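Local coordinates for protein immunomodulatory active chitinase (Trichuris suis, PDB 6G9C) that probably binds and hydrolyses chitin as a family 18 glycosyl hydrolase, and has immunomodulatory activity in inflammatory lung disease, at residues 67-72 with 366-371; 105-110 with 138-143; 118-123 with 156-161; 194-199 with 247-252. All coordinates share one frame; numbering follows the deposited sequence.

Contact 1 (67-72 with 366-371); sequences YAFAKL and FVWTLD. With EDO (1,2-ethanediol), chain C.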
# COMPACT_ATOMS: atom_id res chain seq x y z
N TYR A 67 -5.29 14.81 3.23
CA TYR A 67 -4.43 15.38 2.20
C TYR A 67 -5.07 16.64 1.64
O TYR A 67 -6.05 16.57 0.89
CB TYR A 67 -4.17 14.35 1.10
CG TYR A 67 -3.04 14.73 0.18
CD1 TYR A 67 -3.21 15.74 -0.77
CD2 TYR A 67 -1.78 14.12 0.28
CE1 TYR A 67 -2.18 16.11 -1.61
CE2 TYR A 67 -0.74 14.49 -0.56
CZ TYR A 67 -0.95 15.49 -1.50
OH TYR A 67 0.06 15.86 -2.34
N ALA A 68 -4.51 17.80 1.99
CA ALA A 68 -4.99 19.09 1.49
C ALA A 68 -4.08 19.61 0.39
O ALA A 68 -2.87 19.76 0.61
CB ALA A 68 -5.07 20.11 2.64
N PHE A 69 -4.63 19.89 -0.81
CA PHE A 69 -6.02 19.68 -1.25
C PHE A 69 -6.02 19.12 -2.67
O PHE A 69 -5.08 19.35 -3.44
CB PHE A 69 -6.82 20.98 -1.29
CG PHE A 69 -7.09 21.60 0.04
CD1 PHE A 69 -8.04 21.06 0.89
CD2 PHE A 69 -6.42 22.76 0.42
CE1 PHE A 69 -8.30 21.66 2.13
CE2 PHE A 69 -6.67 23.37 1.65
CZ PHE A 69 -7.61 22.80 2.51
N ALA A 70 -7.11 18.46 -3.06
CA ALA A 70 -7.37 18.24 -4.47
C ALA A 70 -7.99 19.51 -5.07
O ALA A 70 -8.25 20.50 -4.39
CB ALA A 70 -8.28 17.03 -4.68
N LYS A 71 -8.26 19.45 -6.38
CA LYS A 71 -8.78 20.58 -7.14
C LYS A 71 -10.17 20.23 -7.67
O LYS A 71 -10.35 19.16 -8.26
CB LYS A 71 -7.84 20.92 -8.30
CG LYS A 71 -8.42 21.77 -9.40
CD LYS A 71 -8.41 23.23 -9.03
CE LYS A 71 -8.39 24.10 -10.27
NZ LYS A 71 -8.39 25.55 -9.92
N LEU A 72 -11.13 21.13 -7.47
CA LEU A 72 -12.46 21.04 -8.09
C LEU A 72 -12.49 21.96 -9.30
O LEU A 72 -12.51 23.19 -9.16
CB LEU A 72 -13.57 21.40 -7.11
CG LEU A 72 -15.01 21.36 -7.65
CD1 LEU A 72 -15.36 19.95 -8.11
CD2 LEU A 72 -16.00 21.83 -6.60
N PHE A 366 -7.70 16.71 15.85
CA PHE A 366 -6.94 16.76 14.62
C PHE A 366 -6.07 18.01 14.64
O PHE A 366 -6.38 18.99 15.34
CB PHE A 366 -7.84 16.73 13.38
CG PHE A 366 -8.55 18.04 13.09
CD1 PHE A 366 -7.95 19.01 12.29
CD2 PHE A 366 -9.82 18.29 13.61
CE1 PHE A 366 -8.60 20.20 12.01
CE2 PHE A 366 -10.46 19.48 13.34
CZ PHE A 366 -9.86 20.44 12.54
N VAL A 367 -4.95 17.97 13.91
CA VAL A 367 -4.03 19.10 13.86
C VAL A 367 -3.99 19.68 12.45
O VAL A 367 -3.94 18.95 11.45
CB VAL A 367 -2.60 18.73 14.34
CG1 VAL A 367 -2.64 18.25 15.77
CG2 VAL A 367 -2.00 17.65 13.45
N TRP A 368 -4.01 20.99 12.38
CA TRP A 368 -3.70 21.74 11.16
C TRP A 368 -2.44 22.54 11.50
O TRP A 368 -2.55 23.55 12.20
CB TRP A 368 -4.88 22.64 10.75
CG TRP A 368 -4.56 23.49 9.56
CD1 TRP A 368 -3.94 24.70 9.56
CD2 TRP A 368 -4.84 23.19 8.19
NE1 TRP A 368 -3.80 25.17 8.28
CE2 TRP A 368 -4.35 24.26 7.41
CE3 TRP A 368 -5.45 22.11 7.54
CZ2 TRP A 368 -4.44 24.28 6.02
CZ3 TRP A 368 -5.55 22.13 6.16
CH2 TRP A 368 -5.04 23.21 5.42
N THR A 369 -1.24 22.13 11.06
CA THR A 369 -0.91 21.08 10.10
C THR A 369 0.28 20.27 10.62
O THR A 369 0.92 20.65 11.60
CB THR A 369 -0.46 21.63 8.74
OG1 THR A 369 0.78 22.34 8.94
CG2 THR A 369 -1.47 22.58 8.11
N LEU A 370 0.62 19.20 9.90
CA LEU A 370 1.86 18.49 10.22
C LEU A 370 3.08 19.37 10.03
O LEU A 370 4.07 19.23 10.75
CB LEU A 370 1.99 17.24 9.35
CG LEU A 370 1.10 16.04 9.63
CD1 LEU A 370 1.00 15.18 8.37
CD2 LEU A 370 1.65 15.23 10.82
N ASP A 371 3.05 20.26 9.04
CA ASP A 371 4.25 20.96 8.61
C ASP A 371 4.50 22.25 9.40
O ASP A 371 5.50 22.92 9.14
CB ASP A 371 4.18 21.28 7.12
CG ASP A 371 2.85 21.90 6.72
OD1 ASP A 371 2.70 23.13 6.88
OD2 ASP A 371 1.97 21.15 6.25
C1 EDO C . -2.91 28.60 8.46
O1 EDO C . -2.58 27.60 7.50
C2 EDO C . -2.07 29.81 8.10
O2 EDO C . -2.42 30.34 6.82
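Trp368 reaches across to Ala68 and Phe69 with the six-membered part of its indole. This apolar meeting is the whole of the contact between the two segments. Trp368 CH2 lies 3.9 Å from Phe69 CZ, and the two side chains cross at about a right angle. Trp368 CZ3 approaches the methyl group Ala68 CB at 4.1 Å. The indole gets there because CG stands anti to the backbone N (chi1 176°), which carries the ring away from its own strand.

Two cis peptide bonds accompany this arrangement. One precedes Phe69, and Ala68 CB lies over the centre of the Phe69 ring, 3.4 Å above its plane. The other precedes Thr369, and Thr369 CG2 lies on one face of the indole, offset toward the rim. Such non-proline cis bonds are known from family 18 chitinase barrels.

Trp368 NE1 donates a nearly straight bond (178°) to O1 of a 1,2-ethanediol, 2.8 Å away and in the plane of the indole. Tyr372 OH also binds this diol, probably a crystallisation additive.

Strand 34-40 lies between the two strands, and its Tyr38 ring also meets Trp368. Asp371 turns to Arg46 in a salt bridge and to Thr40.

The chemistry implies an indole with one methyl, Thr369 CG2, on one face, and with Ala68 and Phe69 against its six-membered ring. Its N-H binds a diol hydroxyl here. This is consistent with the sugar-binding floor that a tryptophan at this strand end forms in related chitinases.

Contact 2 (105-110 with 138-143); sequences VLLSLG and SFLQQN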
# COMPACT_ATOMS: atom_id res chain seq x y z
N VAL A 105 -5.60 7.35 4.87
CA VAL A 105 -5.28 8.61 4.18
C VAL A 105 -6.51 9.04 3.40
O VAL A 105 -6.96 8.32 2.49
CB VAL A 105 -4.07 8.46 3.25
CG1 VAL A 105 -3.72 9.81 2.62
CG2 VAL A 105 -2.87 7.90 4.00
N LEU A 106 -7.04 10.22 3.72
CA LEU A 106 -8.22 10.77 3.07
C LEU A 106 -7.82 11.97 2.23
O LEU A 106 -6.86 12.68 2.55
CB LEU A 106 -9.27 11.20 4.11
CG LEU A 106 -9.97 10.13 4.95
CD1 LEU A 106 -9.12 9.73 6.16
CD2 LEU A 106 -11.34 10.63 5.39
N LEU A 107 -8.54 12.18 1.13
CA LEU A 107 -8.31 13.33 0.27
C LEU A 107 -9.26 14.45 0.65
O LEU A 107 -10.48 14.24 0.71
CB LEU A 107 -8.52 12.95 -1.20
CG LEU A 107 -8.27 14.05 -2.24
CD1 LEU A 107 -6.80 14.54 -2.16
CD2 LEU A 107 -8.61 13.53 -3.63
N SER A 108 -8.71 15.64 0.91
CA SER A 108 -9.51 16.82 1.23
C SER A 108 -9.72 17.68 -0.01
O SER A 108 -8.85 17.78 -0.87
CB SER A 108 -8.84 17.65 2.33
OG SER A 108 -8.84 16.96 3.58
N LEU A 109 -10.91 18.30 -0.08
CA LEU A 109 -11.29 19.16 -1.19
C LEU A 109 -11.87 20.46 -0.63
O LEU A 109 -12.74 20.43 0.24
CB LEU A 109 -12.31 18.48 -2.10
CG LEU A 109 -12.63 19.28 -3.35
CD1 LEU A 109 -11.39 19.29 -4.25
CD2 LEU A 109 -13.82 18.66 -4.09
N GLY A 110 -11.40 21.58 -1.16
CA GLY A 110 -11.93 22.86 -0.74
C GLY A 110 -10.87 23.69 -0.04
O GLY A 110 -9.81 23.96 -0.61
N SER A 138 -13.91 7.97 -8.82
CA SER A 138 -12.85 7.48 -9.69
C SER A 138 -11.49 7.97 -9.23
O SER A 138 -10.53 7.18 -9.15
CB SER A 138 -13.12 7.91 -11.14
OG SER A 138 -14.35 7.37 -11.60
N PHE A 139 -11.38 9.26 -8.90
CA PHE A 139 -10.10 9.82 -8.48
C PHE A 139 -9.62 9.18 -7.18
O PHE A 139 -8.42 8.89 -7.03
CB PHE A 139 -10.22 11.34 -8.31
CG PHE A 139 -8.90 12.05 -8.21
CD1 PHE A 139 -8.19 12.39 -9.35
CD2 PHE A 139 -8.36 12.38 -6.97
CE1 PHE A 139 -6.97 13.06 -9.27
CE2 PHE A 139 -7.13 13.05 -6.87
CZ PHE A 139 -6.44 13.38 -8.01
N LEU A 140 -10.54 8.95 -6.24
CA LEU A 140 -10.17 8.35 -4.96
C LEU A 140 -9.62 6.94 -5.16
O LEU A 140 -8.55 6.60 -4.64
CB LEU A 140 -11.38 8.32 -4.03
CG LEU A 140 -11.86 9.67 -3.47
CD1 LEU A 140 -13.20 9.51 -2.76
CD2 LEU A 140 -10.81 10.33 -2.55
N GLN A 141 -10.34 6.11 -5.93
CA GLN A 141 -9.92 4.72 -6.09
C GLN A 141 -8.68 4.61 -6.96
O GLN A 141 -7.81 3.77 -6.70
CB GLN A 141 -11.06 3.86 -6.65
CG GLN A 141 -12.22 3.65 -5.68
CD GLN A 141 -12.72 2.20 -5.63
OE1 GLN A 141 -12.91 1.56 -6.67
NE2 GLN A 141 -12.95 1.69 -4.43
N GLN A 142 -8.56 5.45 -8.00
CA GLN A 142 -7.37 5.41 -8.84
C GLN A 142 -6.11 5.71 -8.03
O GLN A 142 -5.04 5.18 -8.34
CB GLN A 142 -7.49 6.40 -10.00
CG GLN A 142 -8.49 6.01 -11.10
CD GLN A 142 -8.91 7.18 -12.00
OE1 GLN A 142 -8.62 8.35 -11.71
NE2 GLN A 142 -9.60 6.86 -13.09
N ASN A 143 -6.23 6.52 -6.99
CA ASN A 143 -5.07 7.00 -6.26
C ASN A 143 -4.96 6.39 -4.87
O ASN A 143 -4.12 6.83 -4.06
CB ASN A 143 -5.09 8.53 -6.21
CG ASN A 143 -4.82 9.14 -7.59
OD1 ASN A 143 -3.70 9.09 -8.09
ND2 ASN A 143 -5.86 9.68 -8.22
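Leu107 points from strand 104-110 toward Phe139 and Leu140 of helix 126-142. The fold is the TIM barrel of family 18, and the contact joins a barrel strand to a helix of the outer layer. All three residues are buried, and the meeting is purely apolar.

Val105 packs on helix 85-94, and Leu106 points away, on Phe66. Within 105-110, Leu107 alone touches segment 138-143. Its CB packs on Leu140 CD2 at 3.7 Å. With CG anti to the backbone N (chi1 -178°), the CD2 branch extends to Phe139. There Leu107 CD2 comes to the edge of the phenyl ring, near its plane, 3.5 Å from Phe139 CD2. The two side chains cross at about a right angle. Phe145 adds to this apolar cluster.

Ser108 belongs to the barrel interior. Its hydroxyl bonds Asp149 of the DxxDxDxE signature on strand 147-151. Leu109 packs on Phe148. The outer side of the helix serves the dimer: Gln141 bonds Thr181 of the second subunit.

At the helix end the amide of Asn143 folds back over Phe139. Asn143 ND2 stands over the centre of the ring, 3.5 Å above its plane, and donates to a lone pair of Phe139 O at 2.9 Å.

Contact 3 (118-123 with 156-161); sequences TFKKMA and ESSDKE
The carboxylates of Asp159 and Glu156 receive the ammonium group of Lys120 in different ways. At Asp159, Lys120 NZ comes to the edge of the group. It meets OD2 on the syn side at 2.9 Å, 18° out of the carboxylate plane. The anti lone pair of the same Asp159 OD2 takes the backbone Glu156 N at 3.0 Å. At Glu156 the ammonium lies over a face instead. Lys120 NZ is about 3.1 Å above the carboxylate plane, and its bond to Glu156 OE1 (3.2 Å) is weak.

Lys120 runs straight from helix 117-122 and bends only at its last torsion (chi4 -77°), which turns NZ in toward the two acids. The aliphatic part crosses Asp159 at about a right angle, with Lys120 CG 3.5 Å from Asp159 OD1. One water donates to both Lys120 O and Asp159 OD1. A second water accepts from Lys120 NZ and also bonds Ser158 OG.

The contact ties helix 117-122 to the turn that leads into helix 160-181. Trp152 borders the contact: Phe119 stacks on it, and Asp159 touches it.

The result is a salt-bridge network around one lysine. Asp159 is buried, and OD2 is gripped by two donors, one charged and one from the main chain. Both would probably stabilise its negative charge, while the exposed Glu156 adds a weaker bond, probably mainly electrostatic.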
# COMPACT_ATOMS: atom_id res chain seq x y z
N THR A 118 -17.59 27.63 -7.01
CA THR A 118 -17.79 26.36 -7.71
C THR A 118 -18.59 25.38 -6.87
O THR A 118 -19.48 24.69 -7.39
CB THR A 118 -16.45 25.76 -8.12
OG1 THR A 118 -15.68 26.74 -8.82
CG2 THR A 118 -16.67 24.54 -9.04
N PHE A 119 -18.29 25.29 -5.56
CA PHE A 119 -19.09 24.43 -4.68
C PHE A 119 -20.57 24.75 -4.81
O PHE A 119 -21.40 23.84 -4.96
CB PHE A 119 -18.65 24.61 -3.23
CG PHE A 119 -17.51 23.71 -2.80
CD1 PHE A 119 -17.53 22.35 -3.08
CD2 PHE A 119 -16.44 24.24 -2.11
CE1 PHE A 119 -16.48 21.54 -2.67
CE2 PHE A 119 -15.38 23.43 -1.69
CZ PHE A 119 -15.40 22.08 -1.98
N LYS A 120 -20.92 26.04 -4.77
CA LYS A 120 -22.31 26.47 -4.83
C LYS A 120 -23.00 25.99 -6.09
O LYS A 120 -24.15 25.53 -6.05
CB LYS A 120 -22.38 28.01 -4.75
CG LYS A 120 -22.20 28.58 -3.36
CD LYS A 120 -22.27 30.11 -3.40
CE LYS A 120 -22.32 30.70 -2.00
NZ LYS A 120 -23.66 30.57 -1.36
N LYS A 121 -22.33 26.12 -7.24
CA LYS A 121 -22.89 25.65 -8.49
C LYS A 121 -22.97 24.13 -8.53
O LYS A 121 -24.00 23.56 -8.93
CB LYS A 121 -22.07 26.17 -9.67
CG LYS A 121 -22.10 27.69 -9.86
CD LYS A 121 -21.40 28.09 -11.14
CE LYS A 121 -21.13 29.59 -11.16
NZ LYS A 121 -20.84 30.09 -12.53
N MET A 122 -21.90 23.46 -8.11
CA MET A 122 -21.85 22.00 -8.17
C MET A 122 -22.97 21.36 -7.36
O MET A 122 -23.56 20.36 -7.78
CB MET A 122 -20.48 21.50 -7.68
CG MET A 122 -20.32 19.99 -7.69
SD MET A 122 -20.85 19.23 -6.15
CE MET A 122 -19.36 19.52 -5.15
N ALA A 123 -23.25 21.90 -6.17
CA ALA A 123 -24.24 21.30 -5.30
C ALA A 123 -25.68 21.65 -5.69
O ALA A 123 -26.61 21.08 -5.11
CB ALA A 123 -23.99 21.75 -3.85
N GLU A 156 -23.75 28.32 2.99
CA GLU A 156 -24.59 29.41 3.48
C GLU A 156 -26.05 28.96 3.50
O GLU A 156 -26.37 27.80 3.20
CB GLU A 156 -24.38 30.65 2.61
CG GLU A 156 -22.97 31.24 2.79
CD GLU A 156 -22.48 32.06 1.60
OE1 GLU A 156 -23.30 32.71 0.93
OE2 GLU A 156 -21.25 32.05 1.35
N SER A 157 -26.94 29.87 3.87
CA SER A 157 -28.34 29.50 3.99
C SER A 157 -28.88 28.96 2.67
O SER A 157 -29.66 28.00 2.64
CB SER A 157 -29.16 30.70 4.46
OG SER A 157 -30.26 30.26 5.24
N SER A 158 -28.44 29.55 1.56
CA SER A 158 -28.89 29.14 0.23
C SER A 158 -28.26 27.83 -0.21
O SER A 158 -28.61 27.33 -1.29
CB SER A 158 -28.55 30.23 -0.79
OG SER A 158 -27.15 30.48 -0.76
N ASP A 159 -27.36 27.26 0.58
CA ASP A 159 -26.74 25.98 0.31
C ASP A 159 -27.15 24.89 1.30
O ASP A 159 -26.73 23.74 1.13
CB ASP A 159 -25.20 26.09 0.35
CG ASP A 159 -24.66 27.21 -0.52
OD1 ASP A 159 -24.95 27.20 -1.74
OD2 ASP A 159 -23.94 28.08 0.02
N LYS A 160 -27.92 25.23 2.33
CA LYS A 160 -28.10 24.29 3.44
C LYS A 160 -28.72 23.00 2.94
O LYS A 160 -28.28 21.90 3.29
CB LYS A 160 -28.96 24.92 4.54
CG LYS A 160 -29.10 24.05 5.77
CD LYS A 160 -30.00 24.71 6.82
CE LYS A 160 -30.38 23.71 7.91
NZ LYS A 160 -31.29 24.29 8.94
N GLU A 161 -29.74 23.08 2.10
CA GLU A 161 -30.34 21.87 1.60
C GLU A 161 -29.46 21.19 0.58
O GLU A 161 -29.34 20.04 0.58
CB GLU A 161 -31.76 22.15 1.09
CG GLU A 161 -32.79 22.21 2.23
CD GLU A 161 -34.12 22.94 1.88
OE1 GLU A 161 -34.44 23.14 0.69
OE2 GLU A 161 -34.86 23.28 2.80
O HOH W 1 -25.59 25.27 -3.54
O HOH W 2 -25.80 29.24 -2.72

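Contact 4 (194-199 with 247-252); sequences ANPKTV and KMWNVE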
# COMPACT_ATOMS: atom_id res chain seq x y z
N ALA A 194 -16.71 26.60 13.10
CA ALA A 194 -16.90 26.74 14.54
C ALA A 194 -17.70 27.98 14.92
O ALA A 194 -17.88 28.25 16.11
CB ALA A 194 -15.54 26.75 15.26
N ASN A 195 -18.19 28.75 13.94
CA ASN A 195 -18.96 29.96 14.20
C ASN A 195 -20.43 29.57 14.33
O ASN A 195 -21.02 29.12 13.34
CB ASN A 195 -18.75 30.97 13.07
CG ASN A 195 -19.52 32.29 13.28
OD1 ASN A 195 -20.63 32.33 13.83
ND2 ASN A 195 -18.93 33.38 12.80
N PRO A 196 -21.05 29.72 15.50
CA PRO A 196 -22.44 29.25 15.67
C PRO A 196 -23.44 29.84 14.69
O PRO A 196 -24.40 29.15 14.33
CB PRO A 196 -22.76 29.67 17.11
CG PRO A 196 -21.43 29.70 17.80
CD PRO A 196 -20.45 30.19 16.76
N LYS A 197 -23.26 31.09 14.26
CA LYS A 197 -24.14 31.67 13.25
C LYS A 197 -23.98 30.96 11.91
O LYS A 197 -24.96 30.71 11.21
CB LYS A 197 -23.87 33.16 13.09
CG LYS A 197 -23.88 33.96 14.37
CD LYS A 197 -25.27 34.49 14.69
CE LYS A 197 -25.19 35.90 15.27
NZ LYS A 197 -24.39 35.97 16.53
N THR A 198 -22.73 30.65 11.55
CA THR A 198 -22.47 29.91 10.32
C THR A 198 -23.03 28.50 10.40
O THR A 198 -23.60 27.99 9.42
CB THR A 198 -20.96 29.88 10.05
OG1 THR A 198 -20.48 31.23 9.97
CG2 THR A 198 -20.65 29.16 8.75
N VAL A 199 -22.88 27.85 11.56
CA VAL A 199 -23.44 26.51 11.75
C VAL A 199 -24.96 26.55 11.57
O VAL A 199 -25.54 25.71 10.87
CB VAL A 199 -23.06 25.96 13.14
CG1 VAL A 199 -23.75 24.63 13.40
CG2 VAL A 199 -21.57 25.82 13.27
N LYS A 247 -18.47 35.47 23.10
CA LYS A 247 -18.56 34.52 24.21
C LYS A 247 -18.50 33.07 23.75
O LYS A 247 -18.02 32.20 24.50
CB LYS A 247 -19.84 34.76 25.01
CG LYS A 247 -19.82 36.03 25.86
CD LYS A 247 -18.76 35.98 26.95
CE LYS A 247 -18.48 37.37 27.52
NZ LYS A 247 -17.29 37.41 28.43
N MET A 248 -18.97 32.77 22.54
CA MET A 248 -18.95 31.41 21.99
C MET A 248 -17.71 31.13 21.16
O MET A 248 -17.51 29.98 20.73
CB MET A 248 -20.19 31.16 21.13
CG MET A 248 -21.49 31.61 21.75
SD MET A 248 -22.37 30.24 22.52
CE MET A 248 -22.63 29.12 21.15
N TRP A 249 -16.88 32.14 20.91
CA TRP A 249 -15.77 31.99 19.96
C TRP A 249 -14.56 31.38 20.68
O TRP A 249 -13.53 32.02 20.88
CB TRP A 249 -15.45 33.33 19.32
CG TRP A 249 -16.47 33.76 18.28
CD1 TRP A 249 -17.81 33.53 18.31
CD2 TRP A 249 -16.21 34.46 17.06
NE1 TRP A 249 -18.41 34.05 17.19
CE2 TRP A 249 -17.45 34.63 16.40
CE3 TRP A 249 -15.05 34.96 16.46
CZ2 TRP A 249 -17.56 35.28 15.18
CZ3 TRP A 249 -15.16 35.61 15.24
CH2 TRP A 249 -16.41 35.76 14.61
N ASN A 250 -14.71 30.11 21.04
CA ASN A 250 -13.65 29.37 21.70
C ASN A 250 -13.96 27.88 21.55
O ASN A 250 -15.04 27.49 21.11
CB ASN A 250 -13.53 29.78 23.18
CG ASN A 250 -14.85 29.71 23.92
OD1 ASN A 250 -15.31 28.62 24.29
ND2 ASN A 250 -15.46 30.87 24.16
N VAL A 251 -12.97 27.06 21.91
CA VAL A 251 -13.08 25.62 21.70
C VAL A 251 -14.23 25.04 22.51
O VAL A 251 -15.05 24.26 22.00
CB VAL A 251 -11.75 24.92 22.04
CG1 VAL A 251 -11.94 23.41 22.08
CG2 VAL A 251 -10.66 25.31 21.05
N GLU A 252 -14.33 25.44 23.78
CA GLU A 252 -15.32 24.87 24.68
C GLU A 252 -16.74 25.10 24.17
O GLU A 252 -17.55 24.18 24.13
CB GLU A 252 -15.16 25.46 26.08
CG GLU A 252 -16.14 24.87 27.09
CD GLU A 252 -16.21 25.68 28.38
OE1 GLU A 252 -16.61 26.86 28.33
OE2 GLU A 252 -15.86 25.12 29.44
O HOH W 3 -21.10 34.14 15.98
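Asn195 sets its amide nitrogen against the benzo part of Trp249, with Asn195 ND2 3.3 Å from Trp249 CZ2. The amide and ring planes are 62° apart. Beside it Pro196 CG meets the methyl Met248 CE at 3.6 Å. The Met248 chain bends at chi2 and chi3, bringing the methyl to the proline ring.

One water links the two loops. It donates to Asn195 OD1 and accepts from Trp249 NE1 at 3.0 Å, in the plane of the indole.

Asn195 is the N-cap residue of helix 196-202, and the same OD1 makes the capping bond. It accepts from Lys197 N at 2.9 Å, with the donor tilted 19° from the carbonyl plane. This bond, with the water, probably holds the amide with ND2 against the tryptophan. Trp249 centres an inverse gamma turn, with a weak Asn250 N to Met248 O bond. Asn250 ND2 holds Lys247 O at 2.9 Å. Asn250, the N-cap of helix 251-261, caps it through OD1 to Gln253 N.

The contact thus joins two helix starts at the barrel surface. Helix 196-202 follows strand 187-193. Tyr257 of helix 251-261 touches both Pro196 and Met248, and Trp356 of helix 347-360 packs on Val251.

Contact 2 is the buried one; contact 1 lies nearest the centre of the chain but is partly exposed. They share neighbouring barrel strands, 64-72 and 104-110. The backbones of Tyr67 and Ser108 meet there, with Tyr67 O 2.8 Å from Ser108 N. Contact 1 joins two barrel strands through aromatic groups beside a bound diol, whereas contact 2 is a strand-to-helix meeting of buried apolar groups. Contact 3 lies farther out and is charged and bridged by waters. Phe119 connects it inward, packing on Gly110 of contact 2 and Leu72 of contact 1. Contact 4 is a surface contact of mixed chemistry, across the chain's centre from contact 2. It touches none of the others, although contact 3 comes within about 6 Å between nearest atoms.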